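Local coordinates for protein G/U mismatch-specific DNA glycosylase (Deinococcus radiodurans, PDB 2C2Q) that belongs to the uracil-DNA glycosylase superfamily as a mismatch-specific member, built on an alpha/beta fold, at residues 22-27 and 111-116; 28-33 and 78-83; 84-89 and 98-103; 137-142 and 156-161. The protein carries 1 engineered substitution. One frame throughout, in Å; residues are numbered along the deposited sequence.

How the contacts relate
Contact 2 lies closest to the centre of the chain, about 4 Å from it, and pairs strand 28-32 with the edge strand 80-84. Contact 1, centred about 10 Å from it, touches the start of these strands and encloses contact 2 along the chain. Contact 3 follows where strand 80-84 ends, its centre about 16 Å from that of contact 2, and is joined to it through G32 and T33. Contact 4 comes last in sequence and reaches the opposite edge of the same sheet, touching contact 2 where L30 meets L157. Together they illustrate how an alpha/beta protein ties strand ends and connecting loops to one central sheet.

Contact 1: residues 22-27 and 111-116; sequences LQPGLT and EHYRPR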
loop_
_atom_site.group_PDB
_atom_site.type_symbol
_atom_site.label_atom_id
_atom_site.label_comp_id
_atom_site.label_asym_id
_atom_site.label_seq_id
_atom_site.Cartn_x
_atom_site.Cartn_y
_atom_site.Cartn_z
ATOM N N LEU A 22 -3.275 -3.192 -10.060
ATOM C CA LEU A 22 -2.152 -2.435 -10.625
ATOM C C LEU A 22 -2.469 -2.229 -12.071
ATOM O O LEU A 22 -3.025 -3.136 -12.731
ATOM C CB LEU A 22 -0.790 -3.168 -10.483
ATOM C CG LEU A 22 -0.226 -3.352 -9.060
ATOM C CD1 LEU A 22 1.013 -4.250 -9.089
ATOM C CD2 LEU A 22 0.075 -1.935 -8.438
ATOM N N GLN A 23 -2.109 -1.051 -12.559
ATOM C CA GLN A 23 -2.312 -0.678 -13.972
ATOM C C GLN A 23 -1.495 0.600 -14.195
ATOM O O GLN A 23 -1.156 1.292 -13.218
ATOM C CB GLN A 23 -3.807 -0.507 -14.286
ATOM C CG GLN A 23 -4.510 0.596 -13.532
ATOM C CD GLN A 23 -5.970 0.618 -13.800
ATOM O OE1 GLN A 23 -6.645 -0.410 -13.668
ATOM N NE2 GLN A 23 -6.496 1.787 -14.108
ATOM N N PRO A 24 -1.125 0.910 -15.441
ATOM C CA PRO A 24 -0.518 2.229 -15.737
ATOM C C PRO A 24 -1.342 3.452 -15.277
ATOM O O PRO A 24 -2.592 3.412 -15.176
ATOM C CB PRO A 24 -0.442 2.239 -17.288
ATOM C CG PRO A 24 -0.392 0.781 -17.675
ATOM C CD PRO A 24 -1.295 0.067 -16.657
ATOM N N GLY A 25 -0.649 4.554 -15.011
ATOM C CA GLY A 25 -1.381 5.830 -14.793
ATOM C C GLY A 25 -2.012 6.056 -13.423
ATOM O O GLY A 25 -2.859 6.948 -13.256
ATOM N N LEU A 26 -1.682 5.226 -12.426
ATOM C CA LEU A 26 -2.288 5.394 -11.117
ATOM C C LEU A 26 -1.616 6.536 -10.364
ATOM O O LEU A 26 -0.439 6.734 -10.520
ATOM C CB LEU A 26 -2.174 4.124 -10.254
ATOM C CG LEU A 26 -3.083 2.936 -10.726
ATOM C CD1 LEU A 26 -2.535 1.703 -9.948
ATOM C CD2 LEU A 26 -4.491 3.134 -10.417
ATOM N N THR A 27 -2.427 7.195 -9.568
ATOM C CA THR A 27 -1.909 8.240 -8.656
ATOM C C THR A 27 -1.160 7.650 -7.445
ATOM O O THR A 27 -0.106 8.176 -6.994
ATOM C CB THR A 27 -3.035 9.194 -8.224
ATOM O OG1 THR A 27 -3.691 9.756 -9.394
ATOM C CG2 THR A 27 -2.390 10.402 -7.537
ATOM N N GLU A 111 8.359 -0.065 -11.441
ATOM C CA GLU A 111 9.116 0.370 -12.636
ATOM C C GLU A 111 8.222 0.246 -13.858
ATOM O O GLU A 111 8.269 1.073 -14.758
ATOM C CB GLU A 111 10.358 -0.502 -12.830
ATOM C CG GLU A 111 11.075 -0.257 -14.180
ATOM C CD GLU A 111 11.385 1.218 -14.464
ATOM O OE1 GLU A 111 11.759 1.966 -13.521
ATOM O OE2 GLU A 111 11.266 1.650 -15.645
ATOM N N HIS A 112 7.465 -0.844 -13.899
ATOM C CA HIS A 112 6.545 -1.098 -14.987
ATOM C C HIS A 112 5.351 -0.148 -14.998
ATOM O O HIS A 112 5.090 0.542 -16.002
ATOM C CB HIS A 112 6.115 -2.582 -15.008
ATOM C CG HIS A 112 5.114 -2.871 -16.076
ATOM N ND1 HIS A 112 5.471 -3.042 -17.406
ATOM C CD2 HIS A 112 3.764 -2.909 -16.044
ATOM C CE1 HIS A 112 4.379 -3.218 -18.129
ATOM N NE2 HIS A 112 3.334 -3.157 -17.324
ATOM N N TYR A 113 4.617 -0.050 -13.884
ATOM C CA TYR A 113 3.372 0.722 -13.835
ATOM C C TYR A 113 3.554 2.222 -13.540
ATOM O O TYR A 113 2.640 3.007 -13.799
ATOM C CB TYR A 113 2.490 0.108 -12.750
ATOM C CG TYR A 113 2.017 -1.267 -13.104
ATOM C CD1 TYR A 113 1.068 -1.432 -14.136
ATOM C CD2 TYR A 113 2.473 -2.406 -12.407
ATOM C CE1 TYR A 113 0.617 -2.714 -14.475
ATOM C CE2 TYR A 113 2.016 -3.675 -12.749
ATOM C CZ TYR A 113 1.094 -3.810 -13.757
ATOM O OH TYR A 113 0.602 -5.055 -14.129
ATOM N N ARG A 114 4.709 2.594 -12.964
ATOM C CA ARG A 114 4.989 4.028 -12.753
ATOM C C ARG A 114 3.858 4.820 -12.049
ATOM O O ARG A 114 3.457 5.898 -12.492
ATOM C CB ARG A 114 5.326 4.697 -14.110
ATOM C CG ARG A 114 6.542 4.122 -14.796
ATOM C CD ARG A 114 7.820 4.225 -13.992
ATOM N NE ARG A 114 8.987 3.747 -14.733
ATOM C CZ ARG A 114 9.644 4.466 -15.667
ATOM N NH1 ARG A 114 9.264 5.697 -15.972
ATOM N NH2 ARG A 114 10.687 3.943 -16.308
ATOM N N PRO A 115 3.346 4.343 -10.904
ATOM C CA PRO A 115 2.339 5.146 -10.173
ATOM C C PRO A 115 2.968 6.475 -9.683
ATOM O O PRO A 115 4.204 6.518 -9.518
ATOM C CB PRO A 115 1.992 4.251 -8.974
ATOM C CG PRO A 115 3.258 3.444 -8.756
ATOM C CD PRO A 115 3.772 3.140 -10.173
ATOM N N ARG A 116 2.159 7.507 -9.447
ATOM C CA ARG A 116 2.734 8.809 -8.993
ATOM C C ARG A 116 3.287 8.696 -7.562
ATOM O O ARG A 116 4.283 9.362 -7.226
ATOM C CB ARG A 116 1.711 9.939 -9.094
ATOM C CG ARG A 116 1.290 10.325 -10.574
ATOM C CD ARG A 116 2.457 10.529 -11.560
ATOM N NE ARG A 116 3.518 11.346 -11.010
ATOM C CZ ARG A 116 3.491 12.684 -10.945
ATOM N NH1 ARG A 116 2.435 13.369 -11.436
ATOM N NH2 ARG A 116 4.511 13.322 -10.354
HETATM O O HOH W 1 0.414 3.250 -12.214
HETATM O O HOH W 2 2.200 4.796 -15.812
HETATM O O HOH W 3 0.753 7.548 -13.145
#
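Y113, in the last turn of helix 103-113, packs on L22, Q23 and P24 in a loop-to-helix-end contact beside the starts of strands 28-32 and 117-120. Its ring is sandwiched. L22 CB makes a CH-pi contact over one face, 3.8 Å from the centroid of the Y113 ring, while H112 CD2 covers the opposite face. With CG turned beside the backbone N (chi1 -67°), the ring passes the Q23 backbone, bringing Y113 CD1 to 3.3 Å from Q23 C, and P24 CD meets its edge. Y113 O, at the helix end, accepts from two waters. One of them, 2.7 Å from Y113 O, also donates to Q23 O and accepts from L26 N; the other accepts from G25 N. R114 leaves the helix with positive phi, after which the chains join directly. R116 N donates to L26 O at 2.9 Å, and P115 CA adds a CA-H...O contact to the same oxygen at 3.2 Å. The guanidinium of R116 leads away, NE reaching E151 O. Such a turn from helix into strand is typical of a beta-alpha-beta crossover, here linking strands 80-84 and 117-120 on either side of strand 28-32.

Contact 2: residues 28-33 and 78-83; sequences LVLVGT and YGLGLT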
loop_
_atom_site.group_PDB
_atom_site.type_symbol
_atom_site.label_atom_id
_atom_site.label_comp_id
_atom_site.label_asym_id
_atom_site.label_seq_id
_atom_site.Cartn_x
_atom_site.Cartn_y
_atom_site.Cartn_z
ATOM N N LEU A 28 -1.661 6.558 -6.901
ATOM C CA LEU A 28 -1.165 6.116 -5.634
ATOM C C LEU A 28 -1.320 4.584 -5.552
ATOM O O LEU A 28 -2.423 4.087 -5.745
ATOM C CB LEU A 28 -2.011 6.741 -4.511
ATOM C CG LEU A 28 -1.921 6.109 -3.072
ATOM C CD1 LEU A 28 -0.473 6.214 -2.547
ATOM C CD2 LEU A 28 -2.925 6.761 -2.110
ATOM N N VAL A 29 -0.232 3.908 -5.232
ATOM C CA VAL A 29 -0.347 2.495 -4.855
ATOM C C VAL A 29 0.027 2.339 -3.379
ATOM O O VAL A 29 1.121 2.752 -2.953
ATOM C CB VAL A 29 0.595 1.658 -5.726
ATOM C CG1 VAL A 29 0.726 0.192 -5.221
ATOM C CG2 VAL A 29 0.191 1.733 -7.232
ATOM N N LEU A 30 -0.861 1.669 -2.656
ATOM C CA LEU A 30 -0.747 1.452 -1.189
ATOM C C LEU A 30 -0.233 0.032 -1.004
ATOM O O LEU A 30 -0.854 -0.931 -1.500
ATOM C CB LEU A 30 -2.073 1.643 -0.496
ATOM C CG LEU A 30 -2.472 3.141 -0.494
ATOM C CD1 LEU A 30 -4.014 3.245 -0.659
ATOM C CD2 LEU A 30 -1.850 3.829 0.812
ATOM N N VAL A 31 0.915 -0.080 -0.364
ATOM C CA VAL A 31 1.630 -1.357 -0.263
ATOM C C VAL A 31 1.700 -1.847 1.206
ATOM O O VAL A 31 2.269 -1.130 2.081
ATOM C CB VAL A 31 3.062 -1.224 -0.778
ATOM C CG1 VAL A 31 3.785 -2.599 -0.678
ATOM C CG2 VAL A 31 3.098 -0.644 -2.231
ATOM N N GLY A 32 1.094 -2.985 1.511
ATOM C CA GLY A 32 1.155 -3.510 2.870
ATOM C C GLY A 32 2.299 -4.506 3.055
ATOM O O GLY A 32 3.087 -4.723 2.142
ATOM N N THR A 33 2.380 -5.142 4.222
ATOM C CA THR A 33 3.398 -6.218 4.414
ATOM C C THR A 33 2.951 -7.503 3.693
ATOM O O THR A 33 3.652 -8.051 2.816
ATOM C CB THR A 33 3.517 -6.486 5.920
ATOM O OG1 THR A 33 2.206 -6.503 6.481
ATOM C CG2 THR A 33 4.216 -5.273 6.648
ATOM N N TYR A 78 -10.539 5.694 -8.649
ATOM C CA TYR A 78 -10.120 6.839 -7.818
ATOM C C TYR A 78 -8.636 7.095 -7.962
ATOM O O TYR A 78 -8.065 7.903 -7.232
ATOM C CB TYR A 78 -10.526 6.568 -6.339
ATOM C CG TYR A 78 -12.005 6.290 -6.178
ATOM C CD1 TYR A 78 -12.938 7.155 -6.708
ATOM C CD2 TYR A 78 -12.465 5.171 -5.475
ATOM C CE1 TYR A 78 -14.309 6.930 -6.572
ATOM C CE2 TYR A 78 -13.804 4.941 -5.334
ATOM C CZ TYR A 78 -14.725 5.816 -5.892
ATOM O OH TYR A 78 -16.073 5.592 -5.730
ATOM N N GLY A 79 -8.004 6.401 -8.908
ATOM C CA GLY A 79 -6.572 6.475 -9.148
ATOM C C GLY A 79 -5.668 5.758 -8.138
ATOM O O GLY A 79 -4.462 5.993 -8.090
ATOM N N LEU A 80 -6.253 4.816 -7.401
ATOM C CA LEU A 80 -5.524 4.063 -6.380
ATOM C C LEU A 80 -5.371 2.587 -6.801
ATOM O O LEU A 80 -6.286 2.020 -7.416
ATOM C CB LEU A 80 -6.252 4.095 -5.045
ATOM C CG LEU A 80 -5.821 5.232 -4.077
ATOM C CD1 LEU A 80 -5.968 6.625 -4.814
ATOM C CD2 LEU A 80 -6.622 5.150 -2.816
ATOM N N GLY A 81 -4.236 2.018 -6.440
ATOM C CA GLY A 81 -3.961 0.567 -6.582
ATOM C C GLY A 81 -3.425 -0.040 -5.294
ATOM O O GLY A 81 -3.234 0.664 -4.267
ATOM N N LEU A 82 -3.104 -1.331 -5.356
ATOM C CA LEU A 82 -2.785 -2.092 -4.168
ATOM C C LEU A 82 -1.819 -3.207 -4.514
ATOM O O LEU A 82 -1.957 -3.878 -5.586
ATOM C CB LEU A 82 -4.022 -2.782 -3.552
ATOM C CG LEU A 82 -5.112 -1.861 -2.969
ATOM C CD1 LEU A 82 -6.312 -2.693 -2.673
ATOM C CD2 LEU A 82 -4.467 -1.212 -1.661
ATOM N N THR A 83 -0.886 -3.416 -3.624
ATOM C CA THR A 83 -0.095 -4.675 -3.590
ATOM C C THR A 83 0.510 -4.850 -2.172
ATOM O O THR A 83 0.217 -4.053 -1.295
ATOM C CB THR A 83 0.992 -4.696 -4.706
ATOM O OG1 THR A 83 1.686 -5.961 -4.699
ATOM C CG2 THR A 83 2.074 -3.599 -4.484
#
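L28 to V31 run parallel to L80 to T83, the two short strand axes approaching to 4.5 Å with a crossing angle of -25°. Five backbone hydrogen bonds join them, and on strand 28-32 all of them use L28, L30 and G32. L28 N donates to G79 O and L28 O accepts from G81 N, while L30 N gives a nearly straight bond (173°) to G81 O, although it stands above that carbonyl's plane. T83 N to L30 O is longer, at 3.3 Å, and G32 N closes the series on an in-plane lone pair of T83 O. CA-H...O contacts fill the intervals, as from V31 CA to T83 O. One face of the pair is made of leucines. L28 and L80 lie side by side and point the same way, L28 CD2 being 3.8 Å from L80 CG. L30 touches both neighbouring leucines, its CD1 3.9 Å from L80 CD2 and its CB 3.9 Å from L82 CD2; F53 and L57 of helix 53-59 cover this leucine. The other face carries V29, V31 and T83. T83 puts OG1 anti to its own N (chi1 -176°), where it bonds D20 OD1, and thereby turns CG2 to the valines, 3.9 Å from V31 CG2 and 4.1 Å from V29 CG1. L106 of helix 103-113 packs on this side. A parallel, fully buried pair covered by helices on both faces is characteristic of an alpha/beta/alpha sandwich, the fold of the uracil-DNA glycosylase superfamily.

Contact 3: residues 84-89 and 98-103; sequences DVAKRH and GEAWRP
V85 and R102 draw together the two ends of the loop that connects strand 80-84 to helix 103-113, with R102 at the N-cap position of that helix. R102 N donates to V85 O at 2.9 Å, approaching from above the carbonyl plane. The V85 side chain wedges between two neighbours: CG1, set anti to the backbone N (chi1 -176°), meets the edge of the indole, 3.8 Å from W101 CE3, and also lies 4.0 Å from P103 CD. The W101 side chain touches R124 and E128 of helix 123-130. Next along the chain, A86 CB sits only 3.2 Å from A100 O, a tight approach accompanied by a CA-H...O contact from A86 CA to the same oxygen. The methyl of A100 turns to H89, its CB 3.5 Å from H89 ND1. A single water ties this corner together: it donates to A100 O at 2.7 Å, accepts from R88 N, and lies in the imidazole plane 2.8 Å from H89 ND1. R88 NH1 and R102 NH1 are 4.2 Å apart, but each arginine has carboxylate partners: R88 pairs with E15 and E105, R102 with D104. The likely repulsion between the two guanidinium groups is therefore probably offset by these carboxylates, while the water supplies the polar link between A100 O and the R88-H89 turn that no direct hydrogen bond across the segments provides.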
loop_
_atom_site.group_PDB
_atom_site.type_symbol
_atom_site.label_atom_id
_atom_site.label_comp_id
_atom_site.label_asym_id
_atom_site.label_seq_id
_atom_site.Cartn_x
_atom_site.Cartn_y
_atom_site.Cartn_z
ATOM N N ASP A 84 1.381 -5.835 -1.985
ATOM C CA ASP A 84 2.052 -6.076 -0.713
ATOM C C ASP A 84 3.473 -6.538 -0.969
ATOM O O ASP A 84 3.756 -7.101 -2.023
ATOM C CB ASP A 84 1.347 -7.190 0.053
ATOM C CG ASP A 84 -0.005 -6.760 0.644
ATOM O OD1 ASP A 84 -0.144 -5.607 1.159
ATOM O OD2 ASP A 84 -0.975 -7.559 0.703
ATOM N N VAL A 85 4.324 -6.401 0.027
ATOM C CA VAL A 85 5.710 -6.876 -0.134
ATOM C C VAL A 85 5.744 -8.397 -0.210
ATOM O O VAL A 85 6.553 -8.987 -0.944
ATOM C CB VAL A 85 6.599 -6.332 1.009
ATOM C CG1 VAL A 85 8.078 -6.732 0.808
ATOM C CG2 VAL A 85 6.456 -4.778 1.134
ATOM N N ALA A 86 4.887 -9.054 0.566
ATOM C CA ALA A 86 4.731 -10.511 0.542
ATOM C C ALA A 86 3.350 -10.897 -0.059
ATOM O O ALA A 86 2.291 -10.525 0.488
ATOM C CB ALA A 86 4.879 -11.065 1.916
ATOM N N LYS A 87 3.361 -11.634 -1.171
ATOM C CA LYS A 87 2.125 -11.925 -1.887
ATOM C C LYS A 87 1.655 -13.405 -1.795
ATOM O O LYS A 87 0.542 -13.715 -2.142
ATOM C CB LYS A 87 2.309 -11.570 -3.347
ATOM C CG LYS A 87 2.331 -10.067 -3.624
ATOM C CD LYS A 87 0.996 -9.336 -3.236
ATOM C CE LYS A 87 -0.206 -9.953 -3.932
ATOM N NZ LYS A 87 -1.444 -9.075 -3.890
ATOM N N ARG A 88 2.587 -14.290 -1.436
ATOM C CA ARG A 88 2.327 -15.736 -1.419
ATOM C C ARG A 88 2.147 -16.321 -0.023
ATOM O O ARG A 88 2.005 -17.561 0.104
ATOM C CB ARG A 88 3.530 -16.455 -2.084
ATOM C CG ARG A 88 3.726 -16.038 -3.572
ATOM C CD ARG A 88 4.829 -16.850 -4.303
ATOM N NE ARG A 88 4.952 -16.491 -5.721
ATOM C CZ ARG A 88 5.541 -15.366 -6.161
ATOM N NH1 ARG A 88 6.037 -14.471 -5.307
ATOM N NH2 ARG A 88 5.641 -15.137 -7.473
ATOM N N HIS A 89 2.186 -15.468 1.016
ATOM C CA HIS A 89 2.043 -15.916 2.384
ATOM C C HIS A 89 1.148 -14.905 3.103
ATOM O O HIS A 89 1.095 -13.739 2.730
ATOM C CB HIS A 89 3.410 -15.929 3.104
ATOM C CG HIS A 89 4.439 -16.838 2.470
ATOM N ND1 HIS A 89 5.178 -16.477 1.360
ATOM C CD2 HIS A 89 4.841 -18.094 2.801
ATOM C CE1 HIS A 89 6.001 -17.470 1.038
ATOM N NE2 HIS A 89 5.807 -18.468 1.892
ATOM N N GLY A 98 11.115 -16.116 6.023
ATOM C CA GLY A 98 11.961 -15.082 5.416
ATOM C C GLY A 98 11.748 -14.948 3.921
ATOM O O GLY A 98 11.751 -13.850 3.388
ATOM N N GLU A 99 11.547 -16.055 3.232
ATOM C CA GLU A 99 11.357 -16.045 1.787
ATOM C C GLU A 99 10.030 -15.374 1.350
ATOM O O GLU A 99 9.801 -15.147 0.182
ATOM C CB GLU A 99 11.440 -17.481 1.233
ATOM C CG GLU A 99 10.414 -18.433 1.807
ATOM C CD GLU A 99 10.878 -19.195 3.066
ATOM O OE1 GLU A 99 11.720 -18.713 3.904
ATOM O OE2 GLU A 99 10.361 -20.305 3.223
ATOM N N ALA A 100 9.163 -15.060 2.326
ATOM C CA ALA A 100 7.895 -14.395 1.998
ATOM C C ALA A 100 8.063 -12.998 1.352
ATOM O O ALA A 100 7.250 -12.619 0.506
ATOM C CB ALA A 100 7.018 -14.247 3.277
ATOM N N TRP A 101 9.084 -12.268 1.758
ATOM C CA TRP A 101 9.268 -10.871 1.406
ATOM C C TRP A 101 9.916 -10.765 0.039
ATOM O O TRP A 101 11.061 -11.241 -0.134
ATOM C CB TRP A 101 10.183 -10.193 2.408
ATOM C CG TRP A 101 9.787 -10.349 3.824
ATOM C CD1 TRP A 101 10.306 -11.228 4.752
ATOM C CD2 TRP A 101 8.761 -9.605 4.505
ATOM N NE1 TRP A 101 9.662 -11.076 5.960
ATOM C CE2 TRP A 101 8.709 -10.088 5.847
ATOM C CE3 TRP A 101 7.875 -8.591 4.114
ATOM C CZ2 TRP A 101 7.830 -9.573 6.798
ATOM C CZ3 TRP A 101 6.990 -8.056 5.094
ATOM C CH2 TRP A 101 6.966 -8.571 6.400
ATOM N N ARG A 102 9.229 -10.112 -0.909
ATOM C CA ARG A 102 9.759 -9.938 -2.283
ATOM C C ARG A 102 9.750 -8.483 -2.770
ATOM O O ARG A 102 9.025 -8.153 -3.732
ATOM C CB ARG A 102 9.079 -10.895 -3.294
ATOM C CG ARG A 102 9.159 -12.393 -2.927
ATOM C CD ARG A 102 10.613 -12.922 -2.956
ATOM N NE ARG A 102 11.173 -12.598 -4.278
ATOM C CZ ARG A 102 10.984 -13.358 -5.383
ATOM N NH1 ARG A 102 10.285 -14.501 -5.317
ATOM N NH2 ARG A 102 11.464 -12.961 -6.555
ATOM N N PRO A 103 10.515 -7.598 -2.095
ATOM C CA PRO A 103 10.596 -6.187 -2.457
ATOM C C PRO A 103 11.137 -6.013 -3.912
ATOM O O PRO A 103 10.910 -4.976 -4.534
ATOM C CB PRO A 103 11.579 -5.586 -1.423
ATOM C CG PRO A 103 12.360 -6.743 -0.868
ATOM C CD PRO A 103 11.433 -7.939 -0.989
HETATM O O HOH W 4 6.293 -8.289 -3.712
HETATM O O HOH W 5 5.126 -14.176 -0.190
#

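Contact 4: residues 137-142 and 156-161; sequences LPYGPQ and VLPSTS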
loop_
_atom_site.group_PDB
_atom_site.type_symbol
_atom_site.label_atom_id
_atom_site.label_comp_id
_atom_site.label_asym_id
_atom_site.label_seq_id
_atom_site.Cartn_x
_atom_site.Cartn_y
_atom_site.Cartn_z
ATOM N N LEU A 137 12.759 5.414 9.959
ATOM C CA LEU A 137 11.814 5.925 8.970
ATOM C C LEU A 137 10.823 6.895 9.581
ATOM O O LEU A 137 10.070 6.522 10.488
ATOM C CB LEU A 137 11.055 4.761 8.302
ATOM C CG LEU A 137 11.919 3.835 7.454
ATOM C CD1 LEU A 137 11.242 2.510 7.147
ATOM C CD2 LEU A 137 12.384 4.558 6.200
ATOM N N PRO A 138 10.796 8.141 9.110
ATOM C CA PRO A 138 9.705 9.039 9.498
ATOM C C PRO A 138 8.437 8.677 8.715
ATOM O O PRO A 138 8.546 8.041 7.673
ATOM C CB PRO A 138 10.242 10.422 9.093
ATOM C CG PRO A 138 11.077 10.128 7.872
ATOM C CD PRO A 138 11.759 8.810 8.211
ATOM N N TYR A 139 7.277 9.064 9.230
ATOM C CA TYR A 139 6.021 9.009 8.497
ATOM C C TYR A 139 5.944 10.161 7.487
ATOM O O TYR A 139 6.494 11.244 7.724
ATOM C CB TYR A 139 4.873 9.123 9.475
ATOM C CG TYR A 139 4.718 7.897 10.349
ATOM C CD1 TYR A 139 4.547 6.641 9.781
ATOM C CD2 TYR A 139 4.783 7.989 11.751
ATOM C CE1 TYR A 139 4.406 5.503 10.559
ATOM C CE2 TYR A 139 4.640 6.851 12.554
ATOM C CZ TYR A 139 4.433 5.608 11.940
ATOM O OH TYR A 139 4.294 4.468 12.684
ATOM N N GLY A 140 5.235 9.953 6.380
ATOM C CA GLY A 140 5.116 10.974 5.334
ATOM C C GLY A 140 6.031 10.726 4.148
ATOM O O GLY A 140 6.610 9.631 3.984
ATOM N N PRO A 141 6.223 11.756 3.309
ATOM C CA PRO A 141 7.029 11.579 2.132
ATOM C C PRO A 141 8.408 11.296 2.540
ATOM O O PRO A 141 8.877 11.830 3.552
ATOM C CB PRO A 141 6.983 12.937 1.404
ATOM C CG PRO A 141 6.036 13.715 2.064
ATOM C CD PRO A 141 5.694 13.119 3.430
ATOM N N GLN A 142 9.068 10.461 1.778
ATOM C CA GLN A 142 10.444 10.152 2.038
ATOM C C GLN A 142 11.306 10.942 1.064
ATOM O O GLN A 142 10.845 11.286 -0.023
ATOM C CB GLN A 142 10.677 8.675 1.874
ATOM C CG GLN A 142 9.710 7.826 2.716
ATOM C CD GLN A 142 10.036 7.895 4.228
ATOM O OE1 GLN A 142 11.110 7.458 4.665
ATOM N NE2 GLN A 142 9.114 8.427 5.001
ATOM N N VAL A 156 5.560 6.731 3.807
ATOM C CA VAL A 156 5.481 5.693 4.850
ATOM C C VAL A 156 4.375 6.113 5.783
ATOM O O VAL A 156 4.286 7.297 6.165
ATOM C CB VAL A 156 6.830 5.492 5.576
ATOM C CG1 VAL A 156 6.685 4.519 6.766
ATOM C CG2 VAL A 156 7.930 4.945 4.619
ATOM N N LEU A 157 3.454 5.185 6.088
ATOM C CA LEU A 157 2.263 5.567 6.814
ATOM C C LEU A 157 2.133 4.770 8.088
ATOM O O LEU A 157 2.634 3.667 8.137
ATOM C CB LEU A 157 0.982 5.381 5.986
ATOM C CG LEU A 157 0.997 6.080 4.607
ATOM C CD1 LEU A 157 -0.213 5.521 3.742
ATOM C CD2 LEU A 157 0.873 7.547 4.739
ATOM N N PRO A 158 1.491 5.344 9.125
ATOM C CA PRO A 158 1.243 4.597 10.382
ATOM C C PRO A 158 0.320 3.435 10.093
ATOM O O PRO A 158 -0.710 3.614 9.445
ATOM C CB PRO A 158 0.552 5.638 11.293
ATOM C CG PRO A 158 1.027 7.001 10.753
ATOM C CD PRO A 158 0.978 6.732 9.212
ATOM N N SER A 159 0.700 2.249 10.573
ATOM C CA SER A 159 -0.175 1.046 10.398
ATOM C C SER A 159 -1.623 1.254 10.895
ATOM O O SER A 159 -1.852 1.841 11.972
ATOM C CB SER A 159 0.493 -0.183 11.026
ATOM O OG SER A 159 -0.399 -1.250 11.024
ATOM N N THR A 160 -2.598 0.796 10.105
ATOM C CA THR A 160 -3.999 0.811 10.467
ATOM C C THR A 160 -4.389 -0.489 11.178
ATOM O O THR A 160 -5.554 -0.710 11.443
ATOM C CB THR A 160 -4.879 1.038 9.237
ATOM O OG1 THR A 160 -4.547 0.033 8.251
ATOM C CG2 THR A 160 -4.571 2.413 8.578
ATOM N N SER A 161 -3.410 -1.364 11.438
ATOM C CA SER A 161 -3.697 -2.627 12.084
ATOM C C SER A 161 -4.108 -2.405 13.552
ATOM O O SER A 161 -3.664 -1.411 14.151
ATOM C CB SER A 161 -2.500 -3.538 11.888
ATOM O OG SER A 161 -2.005 -3.897 13.149
#
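Y139 leans along V156 and P158 where strands 140-141 and 153-156 pair antiparallel, at one border of an otherwise parallel sheet. Starting at its root, Y139 CB lies 3.8 Å from V156 O, which also borders the ring edge in plane. Farther out, CG comes under P158 CG, and Y139 CD1 passes 3.4 Å from P158 N. P158 then covers one face of the ring in a CH-pi contact: P158 CG stands 3.6 Å from the centroid of the Y139 ring, 9° off its normal. CE1 and CZ continue beneath P158 CA, and at the tip Y139 OH is 3.8 Å from P158 CA. K123 adds a cation-pi interaction with the ring. Behind the tyrosine, G140 and V156 form a hydrogen-bonded antiparallel pair, G140 N giving a 2.8 Å bond to V156 O and V156 N returning one to G140 O. Q142 folds back, bent at chi2 (-72°), and lays its amide on the valine, Q142 CD 3.6 Å from V156 CG2. Its NE2 donates to P138 O and, at 3.0 Å, to G140 O. The carbonyl G140 O is thus held from opposite faces of its plane, by Q142 NE2 and by V156 N.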